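Long-range contacts in nudix hydrolase domain-containing protein (Thermotoga maritima, PDB 3E57), which is of unknown function but, as a putative Nudix hydrolase, probably cleaves compounds in which a nucleoside diphosphate is linked to another group: residues G142-S147 / G157-G162; T66-P71 / G104-E109. All blocks are in the same frame, centred on the assembly; numbering follows the deposited sequence.

Contact 1: G142-S147 / G157-G162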
loop_
_atom_site.group_PDB
_atom_site.type_symbol
_atom_site.label_atom_id
_atom_site.label_comp_id
_atom_site.label_asym_id
_atom_site.label_seq_id
_atom_site.Cartn_x
_atom_site.Cartn_y
_atom_site.Cartn_z
ATOM N N GLY B 142 9.146 -1.196 8.412
ATOM C CA GLY B 142 8.622 -2.326 7.651
ATOM C C GLY B 142 9.105 -2.325 6.221
ATOM O O GLY B 142 10.138 -1.725 5.908
ATOM N N LEU B 143 8.325 -2.969 5.357
ATOM C CA LEU B 143 8.683 -3.187 3.963
ATOM C C LEU B 143 7.793 -2.453 2.978
ATOM O O LEU B 143 6.569 -2.365 3.163
ATOM C CB LEU B 143 8.596 -4.677 3.646
ATOM C CG LEU B 143 9.543 -5.582 4.445
ATOM C CD1 LEU B 143 9.486 -6.998 3.883
ATOM C CD2 LEU B 143 10.943 -5.055 4.404
ATOM N N ILE B 144 8.410 -1.964 1.912
ATOM C CA ILE B 144 7.687 -1.334 0.808
ATOM C C ILE B 144 7.804 -2.191 -0.434
ATOM O O ILE B 144 8.916 -2.464 -0.913
ATOM C CB ILE B 144 8.246 0.046 0.443
ATOM C CG1 ILE B 144 8.272 0.975 1.658
ATOM C CG2 ILE B 144 7.431 0.625 -0.719
ATOM C CD1 ILE B 144 8.956 2.332 1.381
ATOM N N ASN B 145 6.659 -2.590 -0.972
ATOM C CA ASN B 145 6.610 -3.409 -2.166
ATOM C C ASN B 145 5.533 -2.845 -3.052
ATOM O O ASN B 145 4.347 -2.986 -2.762
ATOM C CB ASN B 145 6.299 -4.868 -1.804
ATOM C CG ASN B 145 6.345 -5.797 -3.000
ATOM O OD1 ASN B 145 7.282 -5.755 -3.792
ATOM N ND2 ASN B 145 5.337 -6.652 -3.132
ATOM N N SER B 146 5.934 -2.145 -4.106
ATOM C CA SER B 146 4.966 -1.550 -5.020
ATOM C C SER B 146 5.313 -1.942 -6.432
ATOM O O SER B 146 6.480 -2.145 -6.756
ATOM C CB SER B 146 4.967 -0.036 -4.911
ATOM O OG SER B 146 6.252 0.448 -5.198
ATOM N N SER B 147 4.292 -2.041 -7.270
ATOM C CA SER B 147 4.460 -2.606 -8.585
ATOM C C SER B 147 4.114 -1.598 -9.672
ATOM O O SER B 147 3.927 -1.987 -10.820
ATOM C CB SER B 147 3.575 -3.843 -8.729
ATOM O OG SER B 147 2.207 -3.492 -8.638
ATOM N N GLY B 157 11.815 -2.303 -0.601
ATOM C CA GLY B 157 12.276 -1.276 0.324
ATOM C C GLY B 157 12.190 -1.719 1.764
ATOM O O GLY B 157 11.207 -2.333 2.166
ATOM N N ALA B 158 13.229 -1.417 2.537
ATOM C CA ALA B 158 13.230 -1.628 3.971
ATOM C C ALA B 158 13.186 -0.237 4.563
ATOM O O ALA B 158 14.194 0.488 4.551
ATOM C CB ALA B 158 14.499 -2.364 4.421
ATOM N N LEU B 159 12.014 0.139 5.071
ATOM C CA LEU B 159 11.758 1.494 5.535
ATOM C C LEU B 159 12.144 1.706 6.994
ATOM O O LEU B 159 11.673 0.987 7.886
ATOM C CB LEU B 159 10.283 1.813 5.373
ATOM C CG LEU B 159 9.796 3.188 5.841
ATOM C CD1 LEU B 159 10.525 4.327 5.103
ATOM C CD2 LEU B 159 8.272 3.260 5.627
ATOM N N PHE B 160 12.985 2.714 7.216
ATOM C CA PHE B 160 13.390 3.144 8.543
ATOM C C PHE B 160 13.074 4.594 8.757
ATOM O O PHE B 160 13.077 5.385 7.812
ATOM C CB PHE B 160 14.906 3.015 8.721
ATOM C CG PHE B 160 15.415 1.628 8.608
ATOM C CD1 PHE B 160 15.669 0.874 9.746
ATOM C CD2 PHE B 160 15.649 1.069 7.366
ATOM C CE1 PHE B 160 16.127 -0.415 9.638
ATOM C CE2 PHE B 160 16.109 -0.219 7.255
ATOM C CZ PHE B 160 16.354 -0.958 8.392
ATOM N N LEU B 161 12.846 4.938 10.021
ATOM C CA LEU B 161 12.797 6.309 10.488
ATOM C C LEU B 161 14.079 6.555 11.289
ATOM O O LEU B 161 14.328 5.885 12.300
ATOM C CB LEU B 161 11.587 6.500 11.386
ATOM C CG LEU B 161 11.424 7.849 12.066
ATOM C CD1 LEU B 161 11.410 8.982 11.048
ATOM C CD2 LEU B 161 10.154 7.837 12.900
ATOM N N GLY B 162 14.898 7.488 10.828
ATOM C CA GLY B 162 16.128 7.837 11.547
ATOM C C GLY B 162 15.934 9.186 12.195
ATOM O O GLY B 162 15.719 10.174 11.498
#
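Gly157 pairs with Ile144 through two backbone hydrogen bonds, Gly157 N to Ile144 O at 2.9 Å and Ile144 N to Gly157 O at 2.8 Å. Leu143 also crowds the carbonyl of Gly157: its CA brings a C-H to within 3.2 Å of Gly157 O, and the methyl CD2 lies 3.5 Å from the same oxygen. Glycine suits this place because a beta carbon would be pressed against CB of Ile144. Next comes Ala158, a non-hydrogen-bonded partner of Leu143 whose small methyl lies on the same face of the sheet as the leucine side chain, with Leu143 CD2 4.5 Å from Ala158 CB. The two strands, 131-145 and 155-163, are antiparallel neighbours in the mixed sheet of the Nudix fold; their short segments run at 135° to each other, and on its other edge 155-163 runs parallel to 66-77. Leu159 returns to the hydrogen-bonded pattern: its N donates to Gly142 O at 2.8 Å, while the reverse bond from Gly142 N to Leu159 O is weak. Gly142 has backbone angles that would drive a beta carbon into the preceding carbonyl oxygen, so glycine is needed. On the face shared by Leu159 and Ile144, the extended arm of the isoleucine (chi1 -55°, chi2 174°) sets CD1 4.2 Å from Leu159 CB. These two branched apolar side chains meet Tyr72 of strand 66-77, and helix 194-206 covers them through Ser199. Phe160 turns to the opposite face and meets the ring of Phe140 edge-to-face, whereas Leu161 packs on Leu203 of helix 194-206.

Contact 2: T66-P71 / G104-E109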
loop_
_atom_site.group_PDB
_atom_site.type_symbol
_atom_site.label_atom_id
_atom_site.label_comp_id
_atom_site.label_asym_id
_atom_site.label_seq_id
_atom_site.Cartn_x
_atom_site.Cartn_y
_atom_site.Cartn_z
ATOM N N THR B 66 13.916 -11.589 -9.182
ATOM C CA THR B 66 14.538 -11.156 -7.938
ATOM C C THR B 66 14.141 -9.724 -7.580
ATOM O O THR B 66 13.704 -8.936 -8.435
ATOM C CB THR B 66 16.081 -11.240 -8.018
ATOM O OG1 THR B 66 16.543 -10.498 -9.155
ATOM C CG2 THR B 66 16.545 -12.695 -8.129
ATOM N N LYS B 67 14.291 -9.404 -6.298
ATOM C CA LYS B 67 14.101 -8.050 -5.818
ATOM C C LYS B 67 15.371 -7.570 -5.120
ATOM O O LYS B 67 15.951 -8.280 -4.299
ATOM C CB LYS B 67 12.864 -7.975 -4.907
ATOM C CG LYS B 67 11.579 -8.060 -5.718
ATOM C CD LYS B 67 10.307 -7.916 -4.891
ATOM C CE LYS B 67 9.118 -7.458 -5.763
ATOM N NZ LYS B 67 8.963 -5.942 -5.798
ATOM N N GLN B 68 15.809 -6.376 -5.497
ATOM C CA GLN B 68 16.965 -5.727 -4.913
ATOM C C GLN B 68 16.569 -5.128 -3.574
ATOM O O GLN B 68 15.617 -4.359 -3.502
ATOM C CB GLN B 68 17.461 -4.630 -5.850
ATOM C CG GLN B 68 17.882 -5.158 -7.232
ATOM C CD GLN B 68 17.845 -4.100 -8.302
ATOM O OE1 GLN B 68 18.423 -3.027 -8.147
ATOM N NE2 GLN B 68 17.170 -4.398 -9.405
ATOM N N VAL B 69 17.283 -5.491 -2.513
ATOM C CA VAL B 69 16.983 -4.972 -1.179
ATOM C C VAL B 69 17.552 -3.564 -1.009
ATOM O O VAL B 69 18.771 -3.359 -1.079
ATOM C CB VAL B 69 17.527 -5.897 -0.097
ATOM C CG1 VAL B 69 17.325 -5.280 1.282
ATOM C CG2 VAL B 69 16.857 -7.254 -0.210
ATOM N N ILE B 70 16.649 -2.606 -0.795
ATOM C CA ILE B 70 16.978 -1.191 -0.722
ATOM C C ILE B 70 16.663 -0.659 0.680
ATOM O O ILE B 70 15.489 -0.444 1.009
ATOM C CB ILE B 70 16.156 -0.373 -1.764
ATOM C CG1 ILE B 70 16.301 -0.963 -3.173
ATOM C CG2 ILE B 70 16.588 1.090 -1.767
ATOM C CD1 ILE B 70 17.720 -0.943 -3.710
ATOM N N PRO B 71 17.694 -0.458 1.521
ATOM C CA PRO B 71 17.452 0.311 2.732
ATOM C C PRO B 71 16.975 1.711 2.346
ATOM O O PRO B 71 17.506 2.291 1.406
ATOM C CB PRO B 71 18.828 0.345 3.411
ATOM C CG PRO B 71 19.810 0.042 2.317
ATOM C CD PRO B 71 19.095 -0.926 1.449
ATOM N N GLY B 104 17.633 6.176 -0.149
ATOM C CA GLY B 104 17.847 4.764 -0.371
ATOM C C GLY B 104 19.081 4.472 -1.184
ATOM O O GLY B 104 19.597 5.337 -1.889
ATOM N N GLY B 105 19.558 3.240 -1.076
ATOM C CA GLY B 105 20.619 2.761 -1.946
ATOM C C GLY B 105 20.721 1.259 -1.886
ATOM O O GLY B 105 20.070 0.628 -1.071
ATOM N N HIS B 106 21.562 0.691 -2.738
ATOM C CA HIS B 106 21.762 -0.753 -2.774
ATOM C C HIS B 106 22.715 -1.202 -1.675
ATOM O O HIS B 106 23.540 -0.420 -1.198
ATOM C CB HIS B 106 22.290 -1.170 -4.143
ATOM C CG HIS B 106 21.291 -0.995 -5.241
ATOM N ND1 HIS B 106 21.088 0.212 -5.876
ATOM C CD2 HIS B 106 20.423 -1.869 -5.804
ATOM C CE1 HIS B 106 20.145 0.071 -6.790
ATOM N NE2 HIS B 106 19.727 -1.183 -6.771
ATOM N N VAL B 107 22.587 -2.458 -1.259
ATOM C CA VAL B 107 23.562 -3.055 -0.356
ATOM C C VAL B 107 24.595 -3.765 -1.228
ATOM O O VAL B 107 24.232 -4.549 -2.100
ATOM C CB VAL B 107 22.896 -4.035 0.629
ATOM C CG1 VAL B 107 23.945 -4.743 1.487
ATOM C CG2 VAL B 107 21.877 -3.289 1.502
ATOM N N ARG B 108 25.871 -3.467 -0.996
ATOM C CA ARG B 108 26.959 -4.006 -1.816
ATOM C C ARG B 108 27.592 -5.203 -1.133
ATOM O O ARG B 108 27.674 -5.265 0.092
ATOM C CB ARG B 108 28.033 -2.949 -2.048
ATOM C CG ARG B 108 27.550 -1.702 -2.768
ATOM C CD ARG B 108 28.610 -0.619 -2.703
ATOM N NE ARG B 108 28.151 0.656 -3.249
ATOM C CZ ARG B 108 28.725 1.835 -3.006
ATOM N NH1 ARG B 108 29.788 1.934 -2.210
ATOM N NH2 ARG B 108 28.221 2.936 -3.555
ATOM N N GLU B 109 28.063 -6.144 -1.942
ATOM C CA GLU B 109 28.722 -7.358 -1.437
ATOM C C GLU B 109 29.873 -7.085 -0.466
ATOM O O GLU B 109 30.098 -7.862 0.471
ATOM C CB GLU B 109 29.231 -8.195 -2.610
ATOM C CG GLU B 109 29.634 -9.605 -2.219
ATOM C CD GLU B 109 29.894 -10.485 -3.420
ATOM O OE1 GLU B 109 30.195 -9.942 -4.505
ATOM O OE2 GLU B 109 29.794 -11.722 -3.271
HETATM O O HOH W 1 20.789 -4.102 -2.655
#
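His106, Pro71 and Ile70 bury the most surface here, and the imidazole is held from two directions. At its edge, NE2 donates to Gln68 OE1 at 2.6 Å; the acceptor lies close to the ring plane, and amide and ring are nearly coplanar, 19° apart. Over one face sits Ile70 CD1, 3.7 Å from the ring centroid, a CH-pi contact. The isoleucine reaches it because CG1 stands beside the backbone N and the chain bends again at CD1 (chi1 -53°, chi2 -62°). Were the imidazole of His106 replaced by the methyl of an alanine, Gln68 OE1 would probably lose its donor and Ile70 CD1 the ring face it lies against. Pro71 meets the residues flanking the histidine: its CD packs 3.7 Å from Val107 CG2, and its O receives a C-H from Gly104 CA at 3.1 Å and a weak hydrogen bond from Gly105 N. Gly104 fits because a side chain would strike Ile70 CG2 and Pro71 O. Between Val69 O and Val107 N a water bridges, donating to the first and accepting from the second. The loop leads into helix 115-130, whose REVNEE sequence matches the REUXEE core of the Nudix box. With the one direct backbone bond weak and Gly105 O buried against Pro71 CD without a polar partner, the loop probably depends on the His106-Gln68 bond, the bridging water and apolar fit.

In the fold
From the N terminus, strand 17-22 pairs with strand 66-77, and contact 2 begins on the first half of the latter. The chain then passes through strand 80-85 and the unmodelled residues 87-95 before 104-109 returns to close contact 2. Helix 115-130 carries it on to strand 131-145, where contact 1 opens; the short excursion through helix 150-153 ends when 157-162 closes it. The two loops follow in series, neither nested nor crossed. They are nevertheless joined through the sheet: strands 66-77 and 155-163 are neighbours, Ala158 N probably bonding to Ile70 O, and Lys67 NZ hydrogen-bonds to Asn145 OD1. Contact 2 fixes the loop before helix 115-130 on strand 66-77; contact 1 joins two strands within the sheet.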